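PDB 6DM4: RavO from Legionella pneumophila subsp. pneumophila, which binds tyrosine-phosphorylated peptides such as that of human Shc1 through its SH2 domain, the part of the longer protein present here, and probably targets host signalling proteins. Local coordinates for residues I5-V8 and M9-I12; I22-G25 and E26-K29; G74-K77 and N78-F82; G100-A103 and T104-H108. All blocks are in the same frame, centred on the assembly; numbering follows the deposited sequence. Where two conformers were deposited one is given.

Interaction 1 of 4, residues I5-V8 and M9-I12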
loop_
_atom_site.group_PDB
_atom_site.type_symbol
_atom_site.label_atom_id
_atom_site.label_comp_id
_atom_site.label_asym_id
_atom_site.label_seq_id
_atom_site.Cartn_x
_atom_site.Cartn_y
_atom_site.Cartn_z
ATOM N N ILE A 5 8.411 -0.746 -7.648
ATOM C CA ILE A 5 7.636 -1.668 -6.818
ATOM C C ILE A 5 6.741 -0.898 -5.857
ATOM O O ILE A 5 5.592 -1.284 -5.612
ATOM C CB ILE A 5 8.565 -2.642 -6.070
ATOM C CG1 ILE A 5 7.740 -3.576 -5.177
ATOM C CG2 ILE A 5 9.606 -1.884 -5.255
ATOM C CD1 ILE A 5 8.551 -4.668 -4.532
ATOM N N TYR A 6 7.243 0.204 -5.297
ATOM C CA TYR A 6 6.430 0.967 -4.357
ATOM C C TYR A 6 5.263 1.652 -5.054
ATOM O O TYR A 6 4.199 1.824 -4.452
ATOM C CB TYR A 6 7.297 1.984 -3.619
ATOM C CG TYR A 6 8.461 1.349 -2.900
ATOM C CD1 TYR A 6 8.256 0.512 -1.810
ATOM C CD2 TYR A 6 9.765 1.577 -3.316
ATOM C CE1 TYR A 6 9.320 -0.074 -1.151
ATOM C CE2 TYR A 6 10.833 0.995 -2.665
ATOM C CZ TYR A 6 10.605 0.171 -1.584
ATOM O OH TYR A 6 11.672 -0.407 -0.934
ATOM N N LYS A 7 5.430 2.037 -6.321
ATOM C CA LYS A 7 4.308 2.623 -7.044
ATOM C C LYS A 7 3.244 1.574 -7.353
ATOM O O LYS A 7 2.044 1.873 -7.317
ATOM C CB LYS A 7 4.792 3.302 -8.323
ATOM C CG LYS A 7 5.803 4.416 -8.090
ATOM C CD LYS A 7 5.370 5.342 -6.962
ATOM C CE LYS A 7 4.146 6.169 -7.331
ATOM N NZ LYS A 7 3.573 6.826 -6.126
ATOM N N VAL A 8 3.659 0.339 -7.655
ATOM C CA VAL A 8 2.688 -0.729 -7.877
ATOM C C VAL A 8 1.982 -1.085 -6.575
ATOM O O VAL A 8 0.766 -1.308 -6.552
ATOM C CB VAL A 8 3.372 -1.958 -8.504
ATOM C CG1 VAL A 8 2.363 -3.078 -8.729
ATOM C CG2 VAL A 8 4.046 -1.582 -9.819
ATOM N N MET A 9 2.731 -1.137 -5.469
ATOM C CA MET A 9 2.122 -1.402 -4.170
ATOM C C MET A 9 1.153 -0.296 -3.786
ATOM O O MET A 9 0.077 -0.568 -3.241
ATOM C CB MET A 9 3.201 -1.549 -3.102
ATOM C CG MET A 9 3.982 -2.842 -3.190
ATOM S SD MET A 9 5.445 -2.777 -2.147
ATOM C CE MET A 9 4.767 -2.059 -0.656
ATOM N N GLU A 10 1.525 0.958 -4.053
ATOM C CA GLU A 10 0.619 2.076 -3.813
ATOM C C GLU A 10 -0.698 1.873 -4.547
ATOM O O GLU A 10 -1.778 2.032 -3.966
ATOM C CB GLU A 10 1.279 3.391 -4.245
ATOM C CG GLU A 10 0.520 4.657 -3.833
ATOM C CD GLU A 10 0.933 5.885 -4.646
ATOM O OE1 GLU A 10 1.083 5.756 -5.878
ATOM O OE2 GLU A 10 1.113 6.974 -4.063
ATOM N N GLU A 11 -0.624 1.512 -5.830
ATOM C CA GLU A 11 -1.831 1.339 -6.631
ATOM C C GLU A 11 -2.731 0.260 -6.042
ATOM O O GLU A 11 -3.958 0.400 -6.039
ATOM C CB GLU A 11 -1.449 0.993 -8.072
ATOM C CG GLU A 11 -1.684 2.122 -9.066
ATOM C CD GLU A 11 -1.236 1.770 -10.475
ATOM O OE1 GLU A 11 -0.013 1.698 -10.717
ATOM O OE2 GLU A 11 -2.110 1.569 -11.346
ATOM N N ILE A 12 -2.138 -0.817 -5.527
ATOM C CA ILE A 12 -2.932 -1.916 -4.981
ATOM C C ILE A 12 -3.482 -1.555 -3.608
ATOM O O ILE A 12 -4.677 -1.724 -3.337
ATOM C CB ILE A 12 -2.091 -3.208 -4.928
ATOM C CG1 ILE A 12 -1.713 -3.664 -6.338
ATOM C CG2 ILE A 12 -2.839 -4.336 -4.191
ATOM C CD1 ILE A 12 -0.868 -4.921 -6.357
HETATM O O HOH W 1 1.324 4.498 -7.939
#

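Interaction 2 of 4, residues I22-G25 and E26-K29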
loop_
_atom_site.group_PDB
_atom_site.type_symbol
_atom_site.label_atom_id
_atom_site.label_comp_id
_atom_site.label_asym_id
_atom_site.label_seq_id
_atom_site.Cartn_x
_atom_site.Cartn_y
_atom_site.Cartn_z
ATOM N N ILE A 22 -7.764 -8.726 6.620
ATOM C CA ILE A 22 -8.152 -10.090 6.277
ATOM C C ILE A 22 -6.879 -10.855 5.957
ATOM O O ILE A 22 -6.260 -10.645 4.906
ATOM C CB ILE A 22 -9.137 -10.129 5.104
ATOM C CG1 ILE A 22 -10.435 -9.414 5.477
ATOM C CG2 ILE A 22 -9.434 -11.567 4.707
ATOM C CD1 ILE A 22 -11.495 -9.497 4.407
ATOM N N ARG A 23 -6.470 -11.744 6.858
ATOM C CA ARG A 23 -5.232 -12.488 6.648
ATOM C C ARG A 23 -5.355 -14.010 6.618
ATOM O O ARG A 23 -4.719 -14.663 5.791
ATOM C CB ARG A 23 -4.190 -12.077 7.694
ATOM C CG ARG A 23 -3.873 -10.591 7.705
ATOM C CD ARG A 23 -3.035 -10.196 6.500
ATOM N NE ARG A 23 -1.829 -9.470 6.887
ATOM C CZ ARG A 23 -0.829 -10.000 7.581
ATOM N NH1 ARG A 23 -0.885 -11.267 7.968
ATOM N NH2 ARG A 23 0.231 -9.265 7.889
ATOM N N THR A 24 -6.160 -14.582 7.508
ATOM C CA THR A 24 -6.276 -16.027 7.546
ATOM C C THR A 24 -7.367 -16.513 6.599
ATOM O O THR A 24 -8.224 -15.747 6.148
ATOM C CB THR A 24 -6.585 -16.494 8.966
ATOM O OG1 THR A 24 -7.887 -16.026 9.340
ATOM C CG2 THR A 24 -5.546 -15.943 9.940
ATOM N N GLY A 25 -7.325 -17.814 6.298
ATOM C CA GLY A 25 -8.399 -18.420 5.528
ATOM C C GLY A 25 -9.742 -18.326 6.222
ATOM O O GLY A 25 -10.775 -18.154 5.567
ATOM N N GLU A 26 -9.744 -18.434 7.554
ATOM C CA GLU A 26 -10.975 -18.261 8.320
ATOM C C GLU A 26 -11.555 -16.870 8.118
ATOM O O GLU A 26 -12.769 -16.713 7.945
ATOM C CB GLU A 26 -10.704 -18.518 9.803
ATOM C CG GLU A 26 -11.912 -18.350 10.728
ATOM C CD GLU A 26 -13.066 -19.276 10.387
ATOM O OE1 GLU A 26 -14.232 -18.831 10.466
ATOM O OE2 GLU A 26 -12.811 -20.452 10.046
ATOM N N GLU A 27 -10.699 -15.845 8.122
ATOM C CA GLU A 27 -11.195 -14.482 7.963
ATOM C C GLU A 27 -11.763 -14.259 6.567
ATOM O O GLU A 27 -12.744 -13.524 6.405
ATOM C CB GLU A 27 -10.084 -13.483 8.282
ATOM C CG GLU A 27 -9.816 -13.386 9.779
ATOM C CD GLU A 27 -8.585 -12.573 10.135
ATOM O OE1 GLU A 27 -7.707 -12.392 9.263
ATOM O OE2 GLU A 27 -8.488 -12.130 11.302
ATOM N N VAL A 28 -11.158 -14.887 5.548
ATOM C CA VAL A 28 -11.689 -14.820 4.187
ATOM C C VAL A 28 -13.084 -15.431 4.121
ATOM O O VAL A 28 -14.011 -14.847 3.549
ATOM C CB VAL A 28 -10.737 -15.520 3.194
ATOM C CG1 VAL A 28 -11.352 -15.535 1.805
ATOM C CG2 VAL A 28 -9.381 -14.833 3.163
ATOM N N LYS A 29 -13.242 -16.639 4.671
ATOM C CA LYS A 29 -14.560 -17.266 4.689
ATOM C C LYS A 29 -15.576 -16.400 5.419
ATOM O O LYS A 29 -16.713 -16.240 4.960
ATOM C CB LYS A 29 -14.493 -18.644 5.352
ATOM C CG LYS A 29 -13.604 -19.650 4.654
ATOM C CD LYS A 29 -13.651 -20.976 5.397
ATOM C CE LYS A 29 -12.595 -21.949 4.910
ATOM N NZ LYS A 29 -12.563 -23.170 5.771
#

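Interaction 3 of 4, residues G74-K77 and N78-F82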
loop_
_atom_site.group_PDB
_atom_site.type_symbol
_atom_site.label_atom_id
_atom_site.label_comp_id
_atom_site.label_asym_id
_atom_site.label_seq_id
_atom_site.Cartn_x
_atom_site.Cartn_y
_atom_site.Cartn_z
ATOM N N GLY A 74 2.442 -11.874 -7.604
ATOM C CA GLY A 74 3.718 -11.421 -7.084
ATOM C C GLY A 74 4.201 -10.199 -7.834
ATOM O O GLY A 74 3.968 -10.052 -9.035
ATOM N N ILE A 75 4.880 -9.317 -7.103
ATOM C CA ILE A 75 5.508 -8.122 -7.659
ATOM C C ILE A 75 7.000 -8.202 -7.375
ATOM O O ILE A 75 7.403 -8.346 -6.215
ATOM C CB ILE A 75 4.919 -6.830 -7.058
ATOM C CG1 ILE A 75 3.391 -6.850 -7.100
ATOM C CG2 ILE A 75 5.471 -5.599 -7.781
ATOM C CD1 ILE A 75 2.754 -5.831 -6.161
ATOM N N ASN A 76 7.821 -8.094 -8.418
ATOM C CA ASN A 76 9.257 -8.181 -8.207
ATOM C C ASN A 76 9.828 -6.797 -7.893
ATOM O O ASN A 76 9.115 -5.793 -7.890
ATOM C CB ASN A 76 9.950 -8.856 -9.401
ATOM C CG ASN A 76 9.968 -8.006 -10.680
ATOM O OD1 ASN A 76 9.781 -6.789 -10.668
ATOM N ND2 ASN A 76 10.228 -8.672 -11.798
ATOM N N LYS A 77 11.142 -6.748 -7.637
ATOM C CA LYS A 77 11.781 -5.515 -7.174
ATOM C C LYS A 77 11.651 -4.381 -8.184
ATOM O O LYS A 77 11.635 -3.207 -7.796
ATOM C CB LYS A 77 13.259 -5.763 -6.867
ATOM C CG LYS A 77 13.531 -6.856 -5.847
ATOM C CD LYS A 77 13.222 -6.393 -4.434
ATOM C CE LYS A 77 12.454 -7.455 -3.662
ATOM N NZ LYS A 77 12.650 -7.324 -2.190
ATOM N N ASN A 78 11.578 -4.699 -9.474
ATOM C CA ASN A 78 11.442 -3.681 -10.503
ATOM C C ASN A 78 9.991 -3.454 -10.925
ATOM O O ASN A 78 9.748 -2.876 -11.988
ATOM C CB ASN A 78 12.317 -4.031 -11.711
ATOM C CG ASN A 78 13.788 -4.170 -11.343
ATOM O OD1 ASN A 78 14.408 -3.216 -10.865
ATOM N ND2 ASN A 78 14.357 -5.347 -11.580
ATOM N N GLY A 79 9.028 -3.883 -10.109
ATOM C CA GLY A 79 7.635 -3.534 -10.307
ATOM C C GLY A 79 6.852 -4.397 -11.270
ATOM O O GLY A 79 5.707 -4.054 -11.584
ATOM N N GLU A 80 7.421 -5.501 -11.748
ATOM C CA GLU A 80 6.730 -6.374 -12.686
ATOM C C GLU A 80 5.747 -7.280 -11.950
ATOM O O GLU A 80 6.044 -7.782 -10.862
ATOM C CB GLU A 80 7.738 -7.227 -13.451
ATOM C CG GLU A 80 8.759 -6.428 -14.233
ATOM C CD GLU A 80 9.505 -7.297 -15.220
ATOM O OE1 GLU A 80 9.274 -7.146 -16.438
ATOM O OE2 GLU A 80 10.312 -8.139 -14.773
ATOM N N LEU A 81 4.583 -7.496 -12.560
ATOM C CA LEU A 81 3.514 -8.305 -11.987
ATOM C C LEU A 81 3.539 -9.717 -12.561
ATOM O O LEU A 81 3.886 -9.929 -13.728
ATOM C CB LEU A 81 2.149 -7.662 -12.248
ATOM C CG LEU A 81 0.912 -8.305 -11.612
ATOM C CD1 LEU A 81 1.019 -8.339 -10.089
ATOM C CD2 LEU A 81 -0.351 -7.576 -12.051
ATOM N N PHE A 82 3.180 -10.686 -11.720
ATOM C CA PHE A 82 3.179 -12.092 -12.099
ATOM C C PHE A 82 2.034 -12.805 -11.396
ATOM O O PHE A 82 1.726 -12.502 -10.241
ATOM C CB PHE A 82 4.494 -12.792 -11.727
ATOM C CG PHE A 82 5.723 -12.132 -12.288
ATOM C CD1 PHE A 82 6.298 -11.043 -11.650
ATOM C CD2 PHE A 82 6.311 -12.609 -13.444
ATOM C CE1 PHE A 82 7.431 -10.436 -12.165
ATOM C CE2 PHE A 82 7.446 -12.005 -13.968
ATOM C CZ PHE A 82 8.007 -10.919 -13.328
#

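Interaction 4 of 4, residues G100-A103 and T104-H108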
loop_
_atom_site.group_PDB
_atom_site.type_symbol
_atom_site.label_atom_id
_atom_site.label_comp_id
_atom_site.label_asym_id
_atom_site.label_seq_id
_atom_site.Cartn_x
_atom_site.Cartn_y
_atom_site.Cartn_z
ATOM N N GLY A 100 -3.947 0.703 -15.884
ATOM C CA GLY A 100 -3.107 0.543 -14.717
ATOM C C GLY A 100 -3.260 -0.813 -14.049
ATOM O O GLY A 100 -3.906 -1.737 -14.557
ATOM N N VAL A 101 -2.642 -0.909 -12.871
ATOM C CA VAL A 101 -2.467 -2.202 -12.220
ATOM C C VAL A 101 -3.804 -2.748 -11.737
ATOM O O VAL A 101 -4.124 -3.923 -11.954
ATOM C CB VAL A 101 -1.455 -2.089 -11.067
ATOM C CG1 VAL A 101 -1.381 -3.399 -10.295
ATOM C CG2 VAL A 101 -0.087 -1.698 -11.603
ATOM N N MET A 102 -4.601 -1.913 -11.065
ATOM C CA MET A 102 -5.879 -2.405 -10.557
ATOM C C MET A 102 -6.808 -2.776 -11.704
ATOM O O MET A 102 -7.538 -3.771 -11.626
ATOM C CB MET A 102 -6.540 -1.367 -9.651
ATOM C CG MET A 102 -6.170 -1.451 -8.168
ATOM S SD MET A 102 -6.192 -3.112 -7.441
ATOM C CE MET A 102 -7.813 -3.708 -7.939
ATOM N N ALA A 103 -6.788 -1.992 -12.786
ATOM C CA ALA A 103 -7.552 -2.364 -13.972
ATOM C C ALA A 103 -7.096 -3.705 -14.520
ATOM O O ALA A 103 -7.911 -4.467 -15.057
ATOM C CB ALA A 103 -7.432 -1.286 -15.049
ATOM N N THR A 104 -5.807 -4.020 -14.373
ATOM C CA THR A 104 -5.281 -5.290 -14.863
ATOM C C THR A 104 -5.723 -6.443 -13.974
ATOM O O THR A 104 -6.267 -7.445 -14.460
ATOM C CB THR A 104 -3.755 -5.231 -14.937
ATOM O OG1 THR A 104 -3.356 -4.158 -15.800
ATOM C CG2 THR A 104 -3.202 -6.540 -15.473
ATOM N N LEU A 105 -5.484 -6.320 -12.665
ATOM C CA LEU A 105 -5.880 -7.362 -11.725
ATOM C C LEU A 105 -7.375 -7.630 -11.797
ATOM O O LEU A 105 -7.806 -8.789 -11.769
ATOM C CB LEU A 105 -5.468 -6.960 -10.309
ATOM C CG LEU A 105 -3.978 -7.097 -10.004
ATOM C CD1 LEU A 105 -3.629 -6.403 -8.690
ATOM C CD2 LEU A 105 -3.578 -8.569 -9.975
ATOM N N THR A 106 -8.181 -6.573 -11.922
ATOM C CA THR A 106 -9.626 -6.750 -12.015
ATOM C C THR A 106 -9.995 -7.649 -13.192
ATOM O O THR A 106 -10.835 -8.549 -13.062
ATOM C CB THR A 106 -10.317 -5.393 -12.133
ATOM O OG1 THR A 106 -10.088 -4.641 -10.935
ATOM C CG2 THR A 106 -11.816 -5.572 -12.327
ATOM N N GLN A 107 -9.366 -7.429 -14.348
ATOM C CA GLN A 107 -9.648 -8.273 -15.505
ATOM C C GLN A 107 -9.171 -9.703 -15.285
ATOM O O GLN A 107 -9.877 -10.654 -15.630
ATOM C CB GLN A 107 -9.006 -7.682 -16.762
ATOM C CG GLN A 107 -9.654 -6.391 -17.215
ATOM C CD GLN A 107 -11.130 -6.567 -17.511
ATOM O OE1 GLN A 107 -11.527 -7.520 -18.181
ATOM N NE2 GLN A 107 -11.948 -5.643 -17.024
ATOM N N HIS A 108 -7.979 -9.880 -14.715
ATOM C CA HIS A 108 -7.454 -11.227 -14.496
ATOM C C HIS A 108 -8.316 -11.999 -13.507
ATOM O O HIS A 108 -8.531 -13.207 -13.668
ATOM C CB HIS A 108 -6.009 -11.149 -13.998
ATOM C CG HIS A 108 -5.277 -12.456 -14.037
ATOM N ND1 HIS A 108 -5.290 -13.349 -12.987
ATOM C CD2 HIS A 108 -4.493 -13.011 -14.991
ATOM C CE1 HIS A 108 -4.555 -14.402 -13.296
ATOM N NE2 HIS A 108 -4.060 -14.222 -14.507
HETATM O O HOH W 2 -10.771 -3.304 -15.475
#

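Interaction 1 of 4, residues I5-V8 and M9-I12
An i/i+3 salt bridge between K7 and E10 and a Met-aromatic contact between Y6 and M9 occupy neighbouring faces of helix 4-13, the N-terminal helix of this SH2-domain fragment. The i to i+4 backbone bonds establish the helix: M9 N reaches I5 O at 2.9 Å, and E10, E11 and I12 bond in the same way to Y6, K7 and V8. In the salt bridge K7 NZ lies 2.7 Å from E10 OE1. Two successive bends in the lysine chain, at chi2 (-46°) and chi3 (-69°), turn its ammonium group along the helix, so that it runs beside the extended glutamate. K7 NZ meets OE1 from above the carboxylate plane, 51° out of it. The other carboxylate oxygen, OE2, is engaged by Y18 and R23 of the second subunit, while K7 forms a cation-pi contact with W43 of that subunit; the local ion pair is therefore part of the dimer interface. Several charges meet here, and R23 of the second subunit, close to K7, would be expected to favour the anionic form of the glutamate.

On the apolar side, SD of M9 approaches the Y6 ring obliquely, 5.4 Å from its centroid and 4.3 Å from CD1. The same M9 SD rests 3.9 Å from CG1 of I5, with the two chains side by side. I5 also packs onto the ring, its CG2 over the ring centre. Further round, I12 meets V8, the closest approach of their side chains being 4.4 Å between V8 CG1 and I12 CD1.

Interaction 2 of 4, residues I22-G25 and E26-K29
With T24 at chi1 66°, OG1 is wedged between its own backbone N and carbonyl carbon, and with E27 at chi1 -74° and an extended chi2 of 171° the carboxylate swings back towards the chain before the helix; together they build a capping box at the start of helix 25-34 of the SH2 domain. OG1 of T24, the N-cap, accepts from E27 N at 3.1 Å, and the return bond runs from T24 N to E27 OE1 at 3.2 Å. E27 OE1 also accepts from R23 N at 2.8 Å, so two successive N-H groups grip one carboxylate oxygen. The two approach differently: R23 N lies almost in line with the C-O bond, T24 N well above the carboxylate plane. Such a double grip should restrict the carboxylate and hold the preceding loop against the first turn. The helical pattern then takes over, V28 N bonding to T24 O at 3.1 Å and K29 N to G25 O at 3.0 Å. I22 and V28 are both buried, I22 touching I40 of strand 40-43 and V28 touching I68 of strand 67-76. Their side chains cross at about a right angle, with CG2 of I22 3.6 Å from CG2 of V28.

Interaction 3 of 4, residues G74-K77 and N78-F82
G74 and F82 form an antiparallel hydrogen-bonded pair, I75 and L81 the next, non-hydrogen-bonded one, and a type I turn from N76 to G79 reverses the chain, with G79 at positive phi (85°) as in a G1-bulge hairpin. G74 and F82 exchange both backbone bonds, G74 N to F82 O being 2.8 Å; G79 N bonds to N76 O at 2.9 Å and N76 N to E80 O at 3.0 Å.

N76 carries the side-chain contact. A chi1 of 70° folds its amide back over the turn, where OD1 accepts from E80 N at 2.9 Å and, weakly, from N78 N. N76 ND2 donates a hydrogen bond to E80 OE2 at 3.0 Å, on the lone pair facing away from the other oxygen. Both ends of the amide are thus held, which fixes its flip. N76 ND2 also lies at the edge of the F82 ring, 3.3 Å from CE1. K77 NZ bonds to N53 of its own chain and to Y6 of the second subunit.

On the other sheet face, I75 CG1 and L81 CD1 are 4.1 Å apart. There helix 4-13 covers I75 through I5, V8 and I12, while L81 touches I94 and F82 packs on V91 and P93 of strand 91-94.

Interaction 4 of 4, residues G100-A103 and T104-H108
This is an N-cap contact at the start of helix 101-119, the long C-terminal helix of the SH2 domain, where G100 is the N-cap and T104 returns to it from the first turn. G100 adopts a phi of 112°, a backbone region suited to glycine. G100 O accepts from two donors of a single residue, T104 OG1 at 2.8 Å and T104 N at 3.0 Å. The hydroxyl comes from above the carbonyl plane, 41° out of it, whereas the amide stays much nearer the plane. With OG1 lying beside its own backbone N (chi1 -58°), the hydroxyl can reach back along the helix to G100. T104 OG1 also accepts from L97 N, outside the two segments; the hydroxyl thus both donates and accepts, tying the incoming loop to the helix start.

The regular pattern follows. L105 N meets V101 O at 2.8 Å in a nearly straight bond, and T106 N meets M102 O at 2.9 Å. V101 and L105 lie side by side, V101 CG1 lying 4.1 Å from L105 CD1, and both pack against I12 of helix 4-13; V101 N is also bonded by the carboxylate of E11. M102 crosses T106 at about a right angle, M102 CE being 3.9 Å from T106 OG1.

Farther along, Q107 OE1 bonds to Q111 on the next turn. The other end of this amide joins a water bridge: the water accepts from Q107 NE2 at 3.0 Å and donates to A103 O at 3.1 Å.

How the interactions relate
From the N terminus the four contacts come in series, none nested in or crossing another. Interaction 1 lies within helix 4-13; interaction 2 caps helix 25-34 after the intervening loop; interaction 3 closes the hairpin between strands 67-76 and 81-84; interaction 4 starts the last helix. Interactions 1, 3 and 4 form one neighbourhood: I5, V8 and I12 lie on the hairpin, I12 and E11 meet the start of helix 101-119, and L81 touches L105. Interaction 2 stands apart, about 23 Å from interaction 1 between centres and across the chain's centre from interactions 3 and 4, fitting an SH2 sheet flanked by helices.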